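Local coordinates for Rho GTPase-activating protein 26 (Gallus gallus, PDB 1F7C) that stimulates GTP hydrolysis by the Rho-family GTPases RhoA and Cdc42, the chain described being its all-helical RhoGAP domain, at residues N65-K70 / A90-K95; M151-M156 / I215-P220. One frame throughout, in Å; residues are numbered along the deposited sequence.

Contact 1 (N65-K70 / A90-K95); sequences NSRVQK and AEWEIK
Arg67 and Trp92 are the closest backbone positions, their CA atoms 8.4 Å apart, where the first turns of helix 65-76 pass the loop that leads into helix 94-106. This is a surface helix-to-loop contact of the all-helical RhoGAP fold, built from one salt bridge and the rim of one indole. The carboxylate of Glu93, the N-cap residue of helix 94-106, takes NH1 of Arg67 at 3.0 Å from Glu93 OE2. The bond is far from straight, 134° at the hydrogen; it uses the anti lone pair of OE2, and the acceptor sits 25° out of the guanidinium plane. A bend at chi3 turns the otherwise reaching arginine chain so that its guanidinium lies by the loop, between the carboxylate and the six-membered ring of Trp92. That ring and the guanidinium are inclined to each other by 42°, with Arg67 NH2 3.9 Å from Trp92 CZ3, so this is oblique packing and not a flat stack. The Trp92 side chain also touches Leu71 and Ile74 of helix 65-76 and Ile97 of helix 94-106, which makes it an apolar link between the two helices. Lys70, its CG anti to the backbone N, runs extended across the benzo edge, and Lys70 CG comes 4.1 Å from Trp92 CH2 near the ring plane. Of the atoms of 65-70, the carbonyl O of Arg67 comes nearest to the indole, 3.5 Å from Trp92 CZ3.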
loop_
_atom_site.group_PDB
_atom_site.type_symbol
_atom_site.label_atom_id
_atom_site.label_comp_id
_atom_site.label_asym_id
_atom_site.label_seq_id
_atom_site.Cartn_x
_atom_site.Cartn_y
_atom_site.Cartn_z
ATOM N N ASN A 65 9.843 8.092 -15.160
ATOM C CA ASN A 65 8.576 7.665 -15.743
ATOM C C ASN A 65 8.736 6.798 -16.991
ATOM O O ASN A 65 8.007 5.821 -17.184
ATOM C CB ASN A 65 7.724 8.885 -16.086
ATOM C CG ASN A 65 6.282 8.523 -16.344
ATOM O OD1 ASN A 65 5.990 7.599 -17.106
ATOM N ND2 ASN A 65 5.365 9.250 -15.708
ATOM N N SER A 66 9.692 7.160 -17.837
ATOM C CA SER A 66 9.943 6.424 -19.068
ATOM C C SER A 66 10.200 4.946 -18.805
ATOM O O SER A 66 9.590 4.076 -19.432
ATOM C CB SER A 66 11.138 7.035 -19.808
ATOM O OG SER A 66 10.904 8.405 -20.101
ATOM N N ARG A 67 11.103 4.665 -17.873
ATOM C CA ARG A 67 11.443 3.289 -17.545
ATOM C C ARG A 67 10.307 2.598 -16.813
ATOM O O ARG A 67 10.086 1.400 -16.986
ATOM C CB ARG A 67 12.711 3.238 -16.695
ATOM C CG ARG A 67 13.885 3.986 -17.294
ATOM C CD ARG A 67 15.196 3.373 -16.854
ATOM N NE ARG A 67 15.350 2.025 -17.393
ATOM C CZ ARG A 67 16.386 1.231 -17.145
ATOM N NH1 ARG A 67 17.376 1.644 -16.359
ATOM N NH2 ARG A 67 16.437 0.023 -17.692
ATOM N N VAL A 68 9.583 3.355 -15.994
ATOM C CA VAL A 68 8.468 2.792 -15.243
ATOM C C VAL A 68 7.435 2.199 -16.196
ATOM O O VAL A 68 7.162 0.994 -16.159
ATOM C CB VAL A 68 7.787 3.863 -14.365
ATOM C CG1 VAL A 68 6.552 3.281 -13.695
ATOM C CG2 VAL A 68 8.762 4.365 -13.316
ATOM N N GLN A 69 6.874 3.052 -17.053
ATOM C CA GLN A 69 5.866 2.633 -18.026
ATOM C C GLN A 69 6.320 1.417 -18.823
ATOM O O GLN A 69 5.517 0.539 -19.148
ATOM C CB GLN A 69 5.552 3.776 -18.997
ATOM C CG GLN A 69 4.937 5.010 -18.359
ATOM C CD GLN A 69 3.680 4.689 -17.580
ATOM O OE1 GLN A 69 2.889 3.833 -17.982
ATOM N NE2 GLN A 69 3.480 5.384 -16.466
ATOM N N LYS A 70 7.610 1.371 -19.137
ATOM C CA LYS A 70 8.160 0.266 -19.908
ATOM C C LYS A 70 8.148 -1.042 -19.127
ATOM O O LYS A 70 7.915 -2.106 -19.699
ATOM C CB LYS A 70 9.586 0.592 -20.363
ATOM C CG LYS A 70 10.168 -0.456 -21.296
ATOM C CD LYS A 70 11.540 -0.063 -21.813
ATOM C CE LYS A 70 12.116 -1.154 -22.708
ATOM N NZ LYS A 70 13.474 -0.799 -23.207
ATOM N N ALA A 90 17.602 -7.856 -12.933
ATOM C CA ALA A 90 18.462 -6.939 -12.199
ATOM C C ALA A 90 18.696 -5.649 -12.971
ATOM O O ALA A 90 19.135 -4.650 -12.410
ATOM C CB ALA A 90 19.793 -7.610 -11.889
ATOM N N GLU A 91 18.400 -5.673 -14.266
ATOM C CA GLU A 91 18.582 -4.501 -15.118
ATOM C C GLU A 91 17.662 -3.367 -14.683
ATOM O O GLU A 91 17.878 -2.204 -15.034
ATOM C CB GLU A 91 18.291 -4.861 -16.576
ATOM C CG GLU A 91 19.300 -5.830 -17.179
ATOM C CD GLU A 91 18.839 -6.415 -18.503
ATOM O OE1 GLU A 91 18.440 -5.632 -19.396
ATOM O OE2 GLU A 91 18.882 -7.658 -18.647
ATOM N N TRP A 92 16.636 -3.712 -13.912
ATOM C CA TRP A 92 15.663 -2.734 -13.432
ATOM C C TRP A 92 16.024 -2.099 -12.088
ATOM O O TRP A 92 16.264 -2.792 -11.103
ATOM C CB TRP A 92 14.283 -3.390 -13.340
ATOM C CG TRP A 92 13.706 -3.765 -14.674
ATOM C CD1 TRP A 92 13.491 -5.029 -15.152
ATOM C CD2 TRP A 92 13.280 -2.865 -15.709
ATOM N NE1 TRP A 92 12.956 -4.971 -16.420
ATOM C CE2 TRP A 92 12.816 -3.655 -16.786
ATOM C CE3 TRP A 92 13.246 -1.468 -15.831
ATOM C CZ2 TRP A 92 12.323 -3.091 -17.971
ATOM C CZ3 TRP A 92 12.757 -0.910 -17.008
ATOM C CH2 TRP A 92 12.302 -1.720 -18.060
ATOM N N GLU A 93 16.055 -0.771 -12.063
ATOM C CA GLU A 93 16.374 -0.026 -10.851
ATOM C C GLU A 93 15.255 -0.165 -9.822
ATOM O O GLU A 93 14.083 -0.299 -10.184
ATOM C CB GLU A 93 16.579 1.447 -11.196
ATOM C CG GLU A 93 17.687 1.678 -12.206
ATOM C CD GLU A 93 17.745 3.113 -12.693
ATOM O OE1 GLU A 93 18.028 4.019 -11.873
ATOM O OE2 GLU A 93 17.499 3.335 -13.902
ATOM N N ILE A 94 15.621 -0.131 -8.543
ATOM C CA ILE A 94 14.659 -0.245 -7.453
ATOM C C ILE A 94 13.643 0.909 -7.509
ATOM O O ILE A 94 12.443 0.691 -7.346
ATOM C CB ILE A 94 15.379 -0.247 -6.064
ATOM C CG1 ILE A 94 16.141 -1.567 -5.855
ATOM C CG2 ILE A 94 14.367 -0.041 -4.946
ATOM C CD1 ILE A 94 15.255 -2.796 -5.758
ATOM N N LYS A 95 14.131 2.129 -7.731
ATOM C CA LYS A 95 13.271 3.308 -7.825
ATOM C C LYS A 95 12.216 3.082 -8.921
ATOM O O LYS A 95 11.090 3.560 -8.830
ATOM C CB LYS A 95 14.122 4.541 -8.160
ATOM C CG LYS A 95 14.897 4.408 -9.478
ATOM C CD LYS A 95 16.081 5.374 -9.584
ATOM C CE LYS A 95 15.663 6.836 -9.500
ATOM N NZ LYS A 95 16.815 7.773 -9.697
#

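Contact 2 (M151-M156 / I215-P220)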
loop_
_atom_site.group_PDB
_atom_site.type_symbol
_atom_site.label_atom_id
_atom_site.label_comp_id
_atom_site.label_asym_id
_atom_site.label_seq_id
_atom_site.Cartn_x
_atom_site.Cartn_y
_atom_site.Cartn_z
ATOM N N MET A 151 -4.955 -8.120 -1.537
ATOM C CA MET A 151 -3.886 -7.269 -2.020
ATOM C C MET A 151 -3.422 -6.338 -0.912
ATOM O O MET A 151 -2.231 -6.093 -0.754
ATOM C CB MET A 151 -4.341 -6.445 -3.213
ATOM C CG MET A 151 -3.192 -5.750 -3.876
ATOM S SD MET A 151 -3.608 -5.197 -5.513
ATOM C CE MET A 151 -3.676 -6.764 -6.361
ATOM N N LEU A 152 -4.378 -5.827 -0.149
ATOM C CA LEU A 152 -4.087 -4.938 0.952
ATOM C C LEU A 152 -3.212 -5.679 1.986
ATOM O O LEU A 152 -2.343 -5.091 2.634
ATOM C CB LEU A 152 -5.406 -4.494 1.587
ATOM C CG LEU A 152 -5.366 -3.329 2.565
ATOM C CD1 LEU A 152 -4.874 -2.060 1.852
ATOM C CD2 LEU A 152 -6.760 -3.128 3.139
ATOM N N HIS A 153 -3.451 -6.978 2.127
ATOM C CA HIS A 153 -2.701 -7.799 3.069
ATOM C C HIS A 153 -1.230 -7.924 2.652
ATOM O O HIS A 153 -0.333 -7.743 3.475
ATOM C CB HIS A 153 -3.331 -9.191 3.174
ATOM C CG HIS A 153 -2.739 -10.038 4.255
ATOM N ND1 HIS A 153 -3.087 -11.358 4.444
ATOM C CD2 HIS A 153 -1.836 -9.745 5.222
ATOM C CE1 HIS A 153 -2.426 -11.840 5.481
ATOM N NE2 HIS A 153 -1.661 -10.882 5.971
ATOM N N LEU A 154 -0.996 -8.239 1.381
ATOM C CA LEU A 154 0.355 -8.371 0.854
ATOM C C LEU A 154 1.106 -7.065 1.008
ATOM O O LEU A 154 2.272 -7.059 1.379
ATOM C CB LEU A 154 0.340 -8.731 -0.631
ATOM C CG LEU A 154 -0.202 -10.088 -1.064
ATOM C CD1 LEU A 154 -0.276 -10.142 -2.593
ATOM C CD2 LEU A 154 0.691 -11.184 -0.539
ATOM N N LEU A 155 0.439 -5.959 0.700
ATOM C CA LEU A 155 1.052 -4.649 0.798
ATOM C C LEU A 155 1.442 -4.235 2.207
ATOM O O LEU A 155 2.550 -3.759 2.410
ATOM C CB LEU A 155 0.134 -3.586 0.206
ATOM C CG LEU A 155 0.384 -3.246 -1.262
ATOM C CD1 LEU A 155 -0.727 -2.319 -1.767
ATOM C CD2 LEU A 155 1.756 -2.597 -1.403
ATOM N N MET A 156 0.538 -4.401 3.170
ATOM C CA MET A 156 0.832 -4.010 4.547
ATOM C C MET A 156 1.909 -4.895 5.208
ATOM O O MET A 156 2.725 -4.421 6.000
ATOM C CB MET A 156 -0.448 -4.018 5.394
ATOM C CG MET A 156 -1.501 -2.982 4.992
ATOM S SD MET A 156 -0.867 -1.290 4.911
ATOM C CE MET A 156 -0.699 -1.102 3.164
ATOM N N ILE A 215 -4.885 -7.621 12.425
ATOM C CA ILE A 215 -5.935 -7.254 11.492
ATOM C C ILE A 215 -6.185 -8.235 10.356
ATOM O O ILE A 215 -7.341 -8.559 10.071
ATOM C CB ILE A 215 -5.677 -5.852 10.903
ATOM C CG1 ILE A 215 -5.999 -4.792 11.961
ATOM C CG2 ILE A 215 -6.504 -5.648 9.633
ATOM C CD1 ILE A 215 -5.496 -3.417 11.609
ATOM N N PHE A 216 -5.124 -8.711 9.707
ATOM C CA PHE A 216 -5.309 -9.631 8.587
ATOM C C PHE A 216 -5.301 -11.125 8.894
ATOM O O PHE A 216 -5.862 -11.911 8.133
ATOM C CB PHE A 216 -4.278 -9.362 7.488
ATOM C CG PHE A 216 -4.391 -8.003 6.867
ATOM C CD1 PHE A 216 -3.630 -6.940 7.346
ATOM C CD2 PHE A 216 -5.284 -7.776 5.817
ATOM C CE1 PHE A 216 -3.754 -5.670 6.795
ATOM C CE2 PHE A 216 -5.420 -6.507 5.257
ATOM C CZ PHE A 216 -4.654 -5.454 5.748
ATOM N N ASN A 217 -4.677 -11.537 9.992
ATOM C CA ASN A 217 -4.627 -12.967 10.282
ATOM C C ASN A 217 -5.664 -13.493 11.261
ATOM O O ASN A 217 -5.728 -14.694 11.499
ATOM C CB ASN A 217 -3.226 -13.362 10.742
ATOM C CG ASN A 217 -2.177 -13.095 9.680
ATOM O OD1 ASN A 217 -2.424 -13.303 8.491
ATOM N ND2 ASN A 217 -0.998 -12.647 10.103
ATOM N N THR A 218 -6.486 -12.605 11.811
ATOM C CA THR A 218 -7.529 -13.012 12.748
ATOM C C THR A 218 -8.853 -12.334 12.385
ATOM O O THR A 218 -8.866 -11.281 11.747
ATOM C CB THR A 218 -7.169 -12.626 14.202
ATOM O OG1 THR A 218 -7.579 -11.276 14.451
ATOM C CG2 THR A 218 -5.661 -12.743 14.439
ATOM N N VAL A 219 -9.961 -12.946 12.792
ATOM C CA VAL A 219 -11.297 -12.411 12.539
ATOM C C VAL A 219 -11.662 -11.436 13.652
ATOM O O VAL A 219 -11.334 -11.659 14.812
ATOM C CB VAL A 219 -12.343 -13.540 12.487
ATOM C CG1 VAL A 219 -13.753 -12.959 12.522
ATOM C CG2 VAL A 219 -12.139 -14.370 11.223
ATOM N N PRO A 220 -12.346 -10.334 13.314
ATOM C CA PRO A 220 -12.704 -9.376 14.364
ATOM C C PRO A 220 -13.578 -9.929 15.492
ATOM O O PRO A 220 -14.378 -10.851 15.294
ATOM C CB PRO A 220 -13.365 -8.234 13.585
ATOM C CG PRO A 220 -13.872 -8.901 12.340
ATOM C CD PRO A 220 -12.766 -9.853 11.986
HETATM O O HOH W 1 0.444 -10.310 8.128
#
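Phe216 and His153 bury most of the surface here, the phenylalanine reaching from the short helix 212-217 near the C-terminal end of the model onto the long helix 146-164. The contact is buried helix-to-helix packing within the all-helical RhoGAP fold. Their rings are almost parallel, 5° between planes, but slid apart to a centroid separation of 4.8 Å, so each covers the other's stem more than its ring. Phe216 CB stands over the centre of the imidazole of His153, 3.4 Å from its centroid, while His153 CA lies over a face of the Phe216 phenyl, 3.9 Å from that centroid: two reciprocal CH-pi contacts. The histidine can lie this way because its CG is anti to the backbone N (chi1 -172°), sending the imidazole along the phenylalanine's side chain in the opposite direction. On its other face the phenyl is backed by CG2 of its own neighbour Ile215. Its far end is met by helix 146-164 again: Leu152 CG approaches the edge at Phe216 CZ, close to the ring plane, and Met156 CG comes obliquely to Phe216 CE1, 3.9 Å away. Val141 of helix 130-141 also touches Phe216, so three helices meet at this side chain. Asn217 occupies the outer margin, its amide plane steeply turned from the imidazole, 63° apart, with Asn217 OD1 3.3 Å from His153 CE1. A water in the plane of the imidazole finishes the margin: the water oxygen lies 3.1 Å from His153 NE2 and accepts a weak bond from Asn217 ND2.

How the contacts relate
From the N terminus the chain passes through helix 35-51 and into helix 65-76, where contact 1 opens. It closes 20 residues on, at the approach to helix 94-106, after a loop that is partly unmodelled. Contact 2 opens downstream on helix 146-164 and encloses a much longer excursion, 58 residues and largely helical, before helix 212-217 returns to it. The two loops follow in series, neither nesting nor crossing. The centres of contacts 1 and 2 lie about 29 Å apart, on opposite sides of the chain's centre, and their nearest atoms about 13 Å apart. Contact 1 ties the start of helix 65-76 to the loop entering helix 94-106; contact 2 ties helix 212-217 to helix 146-164.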